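ATP synthase subunit s, mitochondrial (Bos taurus, PDB 3E4G) regulates mitochondrial ATP synthase, is needed for its proton conduction, and favours ATP synthesis by blocking a proton leak through an alternative exit pathway. Local coordinates at residues C34-R39 with I66-S71; V9-D14 with C72-G77; Y61-I66 with Q85-I90. The protein carries 1 engineered substitution. All blocks are in the same frame, centred on the assembly; numbering follows the deposited sequence.

Interaction 1 of 3, residues C34-R39 with I66-S71; sequences CGAMVR and IDATDS. With MG (magnesium ion), chain B.
Gly35 and Thr69 meet at a magnesium ion, which both bind through their backbone carbonyls. The metal lies 2.2 Å from Gly35 O and 2.3 Å from Thr69 O. Gly35 O and Thr69 O are 3.2 Å apart, and the cation they share probably offsets their repulsion. Three waters are also bound, and one of them donates to Asp70 O. Gly35, with positive phi, is the C-prime residue of the Schellman motif that ends helix 23-33.

The peptide before Gly35 is held by Ser71, whose OG donates to Cys34 O at 2.8 Å from above the carbonyl plane. OG reaches it because it stands opposite the backbone N (chi1 172°). With an alanine here, Cys34 O would keep the donor Cys72 N but lose the hydroxyl, and the turn carrying the metal ligand would probably be held less firmly.

Next along the chain, Ala36 CB packs on Ala68 CB at 3.6 Å. Met37 and Asp67 form an antiparallel hydrogen-bonded pair. Met37 N to Asp67 O is 2.9 Å and bent (146°). Asp67 N to Met37 O is also 2.9 Å but nearly straight (173°). Thr69 OG1 donates to the syn side of Asp67 OD1 at 2.7 Å, and this oxygen also forms a salt bridge with Arg91.

Val38 and Ile66 form the following non-hydrogen-bonded pair. Leu31 of helix 23-33 lies against Ala36, Val38 and Ile66. Strand 37-40 is an edge strand of the sheet and runs antiparallel to its neighbour, strand 63-69, which has strand 89-93 on its other side, where Ala68 touches Leu92.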
loop_
_atom_site.group_PDB
_atom_site.type_symbol
_atom_site.label_atom_id
_atom_site.label_comp_id
_atom_site.label_asym_id
_atom_site.label_seq_id
_atom_site.Cartn_x
_atom_site.Cartn_y
_atom_site.Cartn_z
ATOM N N CYS A 34 -11.505 -0.378 -5.607
ATOM C CA CYS A 34 -10.805 0.860 -5.836
ATOM C C CYS A 34 -9.805 0.775 -6.989
ATOM O O CYS A 34 -8.981 1.697 -7.155
ATOM C CB CYS A 34 -10.094 1.327 -4.549
ATOM S SG CYS A 34 -11.206 1.871 -3.255
ATOM N N GLY A 35 -9.880 -0.266 -7.826
ATOM C CA GLY A 35 -9.017 -0.331 -9.004
ATOM C C GLY A 35 -7.604 -0.785 -8.730
ATOM O O GLY A 35 -6.705 -0.497 -9.552
ATOM N N ALA A 36 -7.357 -1.481 -7.624
ATOM C CA ALA A 36 -6.104 -2.109 -7.333
ATOM C C ALA A 36 -6.218 -3.638 -7.541
ATOM O O ALA A 36 -7.318 -4.185 -7.825
ATOM C CB ALA A 36 -5.629 -1.744 -5.925
ATOM N N MET A 37 -5.128 -4.315 -7.377
ATOM C CA MET A 37 -5.042 -5.793 -7.524
ATOM C C MET A 37 -4.279 -6.331 -6.291
ATOM O O MET A 37 -3.465 -5.639 -5.681
ATOM C CB MET A 37 -4.256 -6.159 -8.809
ATOM C CG MET A 37 -4.871 -5.592 -10.076
ATOM S SD MET A 37 -3.807 -6.038 -11.488
ATOM C CE MET A 37 -4.662 -5.204 -12.802
ATOM N N VAL A 38 -4.571 -7.599 -5.979
ATOM C CA VAL A 38 -3.833 -8.289 -4.904
ATOM C C VAL A 38 -3.422 -9.679 -5.399
ATOM O O VAL A 38 -4.061 -10.255 -6.293
ATOM C CB VAL A 38 -4.647 -8.465 -3.609
ATOM C CG1 VAL A 38 -5.097 -7.056 -3.073
ATOM C CG2 VAL A 38 -5.830 -9.390 -3.702
ATOM N N ARG A 39 -2.396 -10.218 -4.772
ATOM C CA ARG A 39 -1.965 -11.603 -5.045
ATOM C C ARG A 39 -1.764 -12.276 -3.702
ATOM O O ARG A 39 -1.107 -11.722 -2.795
ATOM C CB ARG A 39 -0.670 -11.643 -5.840
ATOM C CG ARG A 39 -0.311 -13.082 -6.253
ATOM C CD ARG A 39 0.983 -13.178 -7.036
ATOM N NE ARG A 39 2.129 -12.607 -6.339
ATOM C CZ ARG A 39 2.642 -13.100 -5.210
ATOM N NH1 ARG A 39 2.184 -14.272 -4.696
ATOM N NH2 ARG A 39 3.572 -12.437 -4.570
ATOM N N ILE A 66 0.395 -6.345 -3.209
ATOM C CA ILE A 66 -0.616 -5.380 -3.626
ATOM C C ILE A 66 -0.052 -4.578 -4.761
ATOM O O ILE A 66 1.089 -4.110 -4.689
ATOM C CB ILE A 66 -1.007 -4.450 -2.459
ATOM C CG1 ILE A 66 -1.641 -5.290 -1.330
ATOM C CG2 ILE A 66 -1.923 -3.314 -2.938
ATOM C CD1 ILE A 66 -1.789 -4.521 -0.006
ATOM N N ASP A 67 -0.850 -4.388 -5.832
ATOM C CA ASP A 67 -0.453 -3.559 -6.957
ATOM C C ASP A 67 -1.590 -2.590 -7.219
ATOM O O ASP A 67 -2.618 -2.988 -7.811
ATOM C CB ASP A 67 -0.141 -4.398 -8.203
ATOM C CG ASP A 67 0.248 -3.579 -9.377
ATOM O OD1 ASP A 67 0.162 -2.327 -9.307
ATOM O OD2 ASP A 67 0.685 -4.226 -10.375
ATOM N N ALA A 68 -1.474 -1.381 -6.688
ATOM C CA ALA A 68 -2.487 -0.339 -6.847
ATOM C C ALA A 68 -2.002 0.609 -7.910
ATOM O O ALA A 68 -1.201 1.521 -7.629
ATOM C CB ALA A 68 -2.715 0.363 -5.501
ATOM N N THR A 69 -2.447 0.381 -9.145
ATOM C CA THR A 69 -2.111 1.242 -10.286
ATOM C C THR A 69 -3.381 1.888 -10.766
ATOM O O THR A 69 -4.380 1.214 -11.002
ATOM C CB THR A 69 -1.426 0.396 -11.399
ATOM O OG1 THR A 69 -0.173 -0.103 -10.877
ATOM C CG2 THR A 69 -1.122 1.255 -12.642
ATOM N N ASP A 70 -3.351 3.217 -10.944
ATOM C CA ASP A 70 -4.541 3.935 -11.421
ATOM C C ASP A 70 -5.717 3.608 -10.496
ATOM O O ASP A 70 -6.820 3.296 -10.928
ATOM C CB ASP A 70 -4.847 3.606 -12.876
ATOM C CG ASP A 70 -3.891 4.296 -13.832
ATOM O OD1 ASP A 70 -3.805 5.542 -13.708
ATOM O OD2 ASP A 70 -3.325 3.673 -14.726
ATOM N N SER A 71 -5.490 3.744 -9.187
ATOM C CA SER A 71 -6.430 3.358 -8.140
ATOM C C SER A 71 -6.890 4.593 -7.376
ATOM O O SER A 71 -6.143 5.576 -7.237
ATOM C CB SER A 71 -5.738 2.379 -7.215
ATOM O OG SER A 71 -6.483 2.071 -6.056
HETATM MG MG MG B . -5.550 -0.738 -11.450
HETATM O O HOH W 1 -7.155 0.902 -12.483
HETATM O O HOH W 2 -4.313 -0.948 -13.464
HETATM O O HOH W 3 -7.101 -2.461 -12.105
#

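Interaction 2 of 3, residues V9-D14 with C72-G77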
loop_
_atom_site.group_PDB
_atom_site.type_symbol
_atom_site.label_atom_id
_atom_site.label_comp_id
_atom_site.label_asym_id
_atom_site.label_seq_id
_atom_site.Cartn_x
_atom_site.Cartn_y
_atom_site.Cartn_z
ATOM N N VAL A 9 -16.736 6.686 0.233
ATOM C CA VAL A 9 -17.423 5.444 0.541
ATOM C C VAL A 9 -16.718 4.244 -0.129
ATOM O O VAL A 9 -16.833 3.128 0.387
ATOM C CB VAL A 9 -18.914 5.525 0.210
ATOM C CG1 VAL A 9 -19.233 5.379 -1.225
ATOM C CG2 VAL A 9 -19.723 4.773 1.152
ATOM N N PHE A 10 -16.048 4.456 -1.244
ATOM C CA PHE A 10 -15.204 3.372 -1.798
ATOM C C PHE A 10 -14.119 2.970 -0.811
ATOM O O PHE A 10 -13.684 1.801 -0.773
ATOM C CB PHE A 10 -14.617 3.756 -3.151
ATOM C CG PHE A 10 -15.489 3.327 -4.309
ATOM C CD1 PHE A 10 -15.027 2.418 -5.258
ATOM C CD2 PHE A 10 -16.812 3.817 -4.459
ATOM C CE1 PHE A 10 -15.779 1.962 -6.306
ATOM C CE2 PHE A 10 -17.589 3.382 -5.518
ATOM C CZ PHE A 10 -17.091 2.489 -6.473
ATOM N N ASN A 11 -13.610 3.931 -0.088
ATOM C CA ASN A 11 -12.486 3.712 0.858
ATOM C C ASN A 11 -12.920 3.318 2.247
ATOM O O ASN A 11 -12.138 2.662 2.962
ATOM C CB ASN A 11 -11.576 4.949 0.893
ATOM C CG ASN A 11 -10.649 4.961 -0.289
ATOM O OD1 ASN A 11 -10.889 5.726 -1.300
ATOM N ND2 ASN A 11 -9.623 4.186 -0.252
ATOM N N LYS A 12 -14.105 3.709 2.703
ATOM C CA LYS A 12 -14.457 3.556 4.105
ATOM C C LYS A 12 -14.481 2.103 4.535
ATOM O O LYS A 12 -15.046 1.247 3.834
ATOM C CB LYS A 12 -15.838 4.219 4.351
ATOM C CG LYS A 12 -16.291 4.132 5.801
ATOM C CD LYS A 12 -17.605 4.904 6.034
ATOM C CE LYS A 12 -18.162 4.774 7.372
ATOM N NZ LYS A 12 -17.302 5.304 8.356
ATOM N N VAL A 13 -13.913 1.817 5.689
ATOM C CA VAL A 13 -13.918 0.470 6.251
ATOM C C VAL A 13 -15.287 0.116 6.759
ATOM O O VAL A 13 -15.968 0.901 7.450
ATOM C CB VAL A 13 -12.886 0.352 7.401
ATOM C CG1 VAL A 13 -12.995 -1.022 8.092
ATOM C CG2 VAL A 13 -11.507 0.516 6.893
ATOM N N ASP A 14 -15.732 -1.067 6.438
ATOM C CA ASP A 14 -16.930 -1.679 7.085
ATOM C C ASP A 14 -16.442 -2.768 8.057
ATOM O O ASP A 14 -15.963 -3.836 7.651
ATOM C CB ASP A 14 -17.834 -2.210 6.041
ATOM C CG ASP A 14 -19.160 -2.694 6.610
ATOM O OD1 ASP A 14 -20.247 -2.541 5.954
ATOM O OD2 ASP A 14 -19.173 -3.186 7.738
ATOM N N CYS A 72 -8.088 4.508 -6.793
ATOM C CA CYS A 72 -8.642 5.620 -5.966
ATOM C C CYS A 72 -8.461 5.415 -4.506
ATOM O O CYS A 72 -9.094 6.152 -3.707
ATOM C CB CYS A 72 -10.150 5.855 -6.342
ATOM S SG CYS A 72 -11.224 4.500 -5.857
ATOM N N ILE A 73 -7.572 4.525 -4.070
ATOM C CA ILE A 73 -7.326 4.365 -2.639
ATOM C C ILE A 73 -6.777 5.665 -2.062
ATOM O O ILE A 73 -6.011 6.419 -2.660
ATOM C CB ILE A 73 -6.403 3.179 -2.348
ATOM C CG1 ILE A 73 -5.024 3.327 -3.031
ATOM C CG2 ILE A 73 -7.097 1.871 -2.686
ATOM C CD1 ILE A 73 -4.113 2.091 -2.718
ATOM N N MET A 74 -7.174 5.889 -0.785
ATOM C CA MET A 74 -6.689 7.100 -0.050
ATOM C C MET A 74 -6.911 6.939 1.396
ATOM O O MET A 74 -7.898 6.348 1.807
ATOM C CB MET A 74 -7.152 8.305 -0.591
ATOM C CG MET A 74 -8.445 8.366 -0.431
ATOM S SD MET A 74 -9.103 9.967 -1.158
ATOM C CE MET A 74 -7.933 11.171 -0.651
ATOM N N SER A 75 -6.108 7.610 2.183
ATOM C CA SER A 75 -6.285 7.903 3.574
ATOM C C SER A 75 -6.880 6.795 4.383
ATOM O O SER A 75 -6.215 5.749 4.657
ATOM C CB SER A 75 -6.988 9.303 3.736
ATOM O OG SER A 75 -8.351 9.222 3.297
ATOM N N ILE A 76 -8.063 7.013 4.904
ATOM C CA ILE A 76 -8.614 6.063 5.851
ATOM C C ILE A 76 -8.958 4.732 5.139
ATOM O O ILE A 76 -9.190 3.735 5.842
ATOM C CB ILE A 76 -9.664 6.632 6.803
ATOM C CG1 ILE A 76 -10.771 7.054 5.902
ATOM C CG2 ILE A 76 -9.051 7.647 7.770
ATOM C CD1 ILE A 76 -11.080 6.589 4.469
ATOM N N GLY A 77 -8.938 4.615 3.790
ATOM C CA GLY A 77 -9.032 3.285 3.183
ATOM C C GLY A 77 -7.930 2.360 3.691
ATOM O O GLY A 77 -8.132 1.157 3.816
HETATM O O HOH W 4 -12.045 3.691 6.777
#
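The Phe10 ring meets Cys72 obliquely, neither squarely over its face nor at its edge. Cys72 SG is 5.3 Å from the ring centroid and 53° off the ring normal. Between these two residues the nearest atoms are Phe10 CD1 and Cys72 SG, 4.4 Å apart. This is a cysteine sulfur-aromatic contact at the end of helix 2-11.

The second flat group is the amide of Asn11, which is buried in the bend of residues 72-77. One end of the amide lies beside Cys72 O. The other lies beside Ile73 CA and Met74 N. Asn11 CG itself is 3.6 Å from Met74 N.

The backbones also come close. Gly77 CA approaches Asn11 O at 3.2 Å in a CA-H...O contact, with 146° at the hydrogen. Gly77 has no side chain, and a CB there would run into the amide of Asn11. Ile76 CD1 touches Asn11 CB at 4.0 Å.

Beyond the helix end a water joins the two segments. It accepts from Val13 N at 2.9 Å and donates to Ile76 O at 3.0 Å. Val13 also touches His80.

Phe10 O is bonded by Arg33 NE, which ties the end of helix 2-11 to the end of helix 23-33. The contact joins the N-terminal domain to the loop after strand 63-69 in the second leucine-rich repeat. It is consistent with a helical flanking domain seated on the first repeats of a leucine-rich repeat fold.

Interaction 3 of 3, residues Y61-I66 with Q85-I90; sequences YKIQAI and QYVEKI
Lys62 crosses the Tyr86 ring obliquely, its carbons meeting CD2 and CE2 in turn. Its CB touches Tyr86 CD2 at 3.7 Å. Its CG is also 3.7 Å from Tyr86 CD2. CD then lies 3.9 Å from Tyr86 CE2, and CE 4.1 Å from the same atom. A bend at chi2 (-57°) keeps the chain near CD2 and CE2. The tip, NZ, leaves the ring and forms a salt bridge with Asp59. Gln85 CB stands over the centre of one ring face.

Gln64 reaches Glu88 with its amide. Gln64 NE2 donates to Glu88 OE1 at 2.9 Å and nearly straight (172°). The acceptor lies in the amide plane, but the donor comes from above the carboxylate plane, and the two planes are 65° apart. Gln64 OE1 is taken by Arg39 NH1, so both ends of the amide are bonded and its rotation is fixed.

Two backbone donors grip Gln64 O. Glu88 N is 2.9 Å from Gln64 O, and Lys89 N is farther from it at 3.2 Å. Ile66 N then donates to Lys89 O at 2.9 Å, and the two strands run parallel. Ile63 and Val87 lie side by side, pointing the same way, and Ile66 CD1 packs on Val87 and Ile90.

Across strand 63-69, Gln64 and Ala65 both face Arg39 in a classic beta bulge. Ile63 rests on Ala27 and Ser28 of helix 23-33. This is where the parallel sheet of the leucine-rich repeats begins: strand 63-69 lies between strand 89-93, parallel to it, and the antiparallel strand 37-40.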
loop_
_atom_site.group_PDB
_atom_site.type_symbol
_atom_site.label_atom_id
_atom_site.label_comp_id
_atom_site.label_asym_id
_atom_site.label_seq_id
_atom_site.Cartn_x
_atom_site.Cartn_y
_atom_site.Cartn_z
ATOM N N TYR A 61 -7.080 -17.316 2.347
ATOM C CA TYR A 61 -6.209 -16.572 1.414
ATOM C C TYR A 61 -5.655 -15.344 2.121
ATOM O O TYR A 61 -6.406 -14.550 2.717
ATOM C CB TYR A 61 -6.968 -16.224 0.154
ATOM C CG TYR A 61 -7.294 -17.439 -0.654
ATOM C CD1 TYR A 61 -6.275 -18.173 -1.218
ATOM C CD2 TYR A 61 -8.617 -17.914 -0.747
ATOM C CE1 TYR A 61 -6.606 -19.393 -1.888
ATOM C CE2 TYR A 61 -8.981 -19.106 -1.414
ATOM C CZ TYR A 61 -7.990 -19.725 -1.964
ATOM O OH TYR A 61 -8.264 -20.984 -2.640
ATOM N N LYS A 62 -4.347 -15.215 2.039
ATOM C CA LYS A 62 -3.624 -14.129 2.736
ATOM C C LYS A 62 -2.906 -13.293 1.697
ATOM O O LYS A 62 -2.142 -13.805 0.865
ATOM C CB LYS A 62 -2.588 -14.693 3.697
ATOM C CG LYS A 62 -3.164 -15.694 4.735
ATOM C CD LYS A 62 -4.281 -15.113 5.590
ATOM C CE LYS A 62 -4.712 -16.158 6.635
ATOM N NZ LYS A 62 -5.863 -15.636 7.450
ATOM N N ILE A 63 -3.128 -11.977 1.731
ATOM C CA ILE A 63 -2.446 -11.088 0.788
ATOM C C ILE A 63 -0.942 -11.121 0.978
ATOM O O ILE A 63 -0.456 -10.858 2.102
ATOM C CB ILE A 63 -2.994 -9.645 0.908
ATOM C CG1 ILE A 63 -4.497 -9.606 0.587
ATOM C CG2 ILE A 63 -2.185 -8.695 0.027
ATOM C CD1 ILE A 63 -5.160 -8.247 0.949
ATOM N N GLN A 64 -0.217 -11.372 -0.092
ATOM C CA GLN A 64 1.232 -11.240 -0.123
ATOM C C GLN A 64 1.675 -9.959 -0.797
ATOM O O GLN A 64 2.657 -9.323 -0.395
ATOM C CB GLN A 64 1.882 -12.468 -0.858
ATOM C CG GLN A 64 3.393 -12.377 -0.856
ATOM C CD GLN A 64 4.039 -13.727 -1.280
ATOM O OE1 GLN A 64 3.451 -14.450 -2.082
ATOM N NE2 GLN A 64 5.211 -14.023 -0.741
ATOM N N ALA A 65 1.013 -9.598 -1.918
ATOM C CA ALA A 65 1.421 -8.461 -2.731
ATOM C C ALA A 65 0.182 -7.666 -3.121
ATOM O O ALA A 65 -0.887 -8.205 -3.374
ATOM C CB ALA A 65 2.170 -8.939 -3.984
ATOM N N ILE A 66 0.395 -6.345 -3.209
ATOM C CA ILE A 66 -0.616 -5.380 -3.626
ATOM C C ILE A 66 -0.052 -4.578 -4.761
ATOM O O ILE A 66 1.089 -4.110 -4.689
ATOM C CB ILE A 66 -1.007 -4.450 -2.459
ATOM C CG1 ILE A 66 -1.641 -5.290 -1.330
ATOM C CG2 ILE A 66 -1.923 -3.314 -2.938
ATOM C CD1 ILE A 66 -1.789 -4.521 -0.006
ATOM N N GLN A 85 -1.502 -9.740 8.141
ATOM C CA GLN A 85 -0.273 -10.192 8.801
ATOM C C GLN A 85 0.864 -10.516 7.876
ATOM O O GLN A 85 2.012 -10.667 8.358
ATOM C CB GLN A 85 -0.581 -11.454 9.667
ATOM C CG GLN A 85 -1.769 -11.251 10.635
ATOM C CD GLN A 85 -1.521 -10.152 11.593
ATOM O OE1 GLN A 85 -0.446 -10.075 12.218
ATOM N NE2 GLN A 85 -2.478 -9.233 11.693
ATOM N N TYR A 86 0.623 -10.659 6.577
ATOM C CA TYR A 86 1.611 -11.292 5.699
ATOM C C TYR A 86 1.917 -10.477 4.454
ATOM O O TYR A 86 2.455 -11.011 3.461
ATOM C CB TYR A 86 1.166 -12.715 5.313
ATOM C CG TYR A 86 0.696 -13.526 6.479
ATOM C CD1 TYR A 86 1.609 -14.107 7.393
ATOM C CD2 TYR A 86 -0.646 -13.714 6.674
ATOM C CE1 TYR A 86 1.156 -14.862 8.454
ATOM C CE2 TYR A 86 -1.118 -14.538 7.733
ATOM C CZ TYR A 86 -0.183 -15.128 8.576
ATOM O OH TYR A 86 -0.607 -15.939 9.626
ATOM N N VAL A 87 1.609 -9.171 4.449
ATOM C CA VAL A 87 1.873 -8.337 3.242
ATOM C C VAL A 87 3.352 -8.039 3.125
ATOM O O VAL A 87 3.954 -7.431 4.015
ATOM C CB VAL A 87 1.034 -7.046 3.309
ATOM C CG1 VAL A 87 1.359 -6.195 2.059
ATOM C CG2 VAL A 87 -0.441 -7.331 3.439
ATOM N N GLU A 88 3.926 -8.441 2.005
ATOM C CA GLU A 88 5.345 -8.288 1.779
ATOM C C GLU A 88 5.718 -7.271 0.705
ATOM O O GLU A 88 6.835 -6.748 0.739
ATOM C CB GLU A 88 5.975 -9.661 1.398
ATOM C CG GLU A 88 5.852 -10.602 2.545
ATOM C CD GLU A 88 6.354 -11.970 2.304
ATOM O OE1 GLU A 88 6.618 -12.368 1.165
ATOM O OE2 GLU A 88 6.321 -12.792 3.276
ATOM N N LYS A 89 4.829 -7.041 -0.266
ATOM C CA LYS A 89 5.093 -6.193 -1.425
ATOM C C LYS A 89 3.921 -5.251 -1.622
ATOM O O LYS A 89 2.767 -5.697 -1.680
ATOM C CB LYS A 89 5.250 -7.031 -2.697
ATOM C CG LYS A 89 6.438 -7.977 -2.714
ATOM C CD LYS A 89 6.409 -8.891 -3.949
ATOM C CE LYS A 89 7.681 -9.568 -4.217
ATOM N NZ LYS A 89 7.620 -10.603 -5.279
ATOM N N ILE A 90 4.222 -3.941 -1.770
ATOM C CA ILE A 90 3.208 -2.961 -2.139
ATOM C C ILE A 90 3.751 -2.089 -3.241
ATOM O O ILE A 90 4.835 -1.516 -3.136
ATOM C CB ILE A 90 2.797 -2.063 -0.941
ATOM C CG1 ILE A 90 2.196 -2.904 0.185
ATOM C CG2 ILE A 90 1.807 -0.967 -1.413
ATOM C CD1 ILE A 90 1.884 -2.088 1.445
HETATM O O HOH W 5 -1.677 -10.613 4.718
#

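How the interactions relate
Interactions 1 and 3 share strand 63-69 and Ile66, with centres 12 Å apart. They lie on its two sides in one sheet: interaction 1 joins it to strand 37-40, interaction 3 to strand 89-93. Interaction 2 lies beyond the metal end of that strand. Its centre is 13 Å from interaction 1 and 18 Å from interaction 3, which it does not touch. Cys34 links interactions 1 and 2 through its probable bond to Cys72. Along the chain, interaction 1 is nested within the loop closed by interaction 2, while interaction 3 crosses both. Together they join the N-terminal domain to the first two leucine-rich repeats.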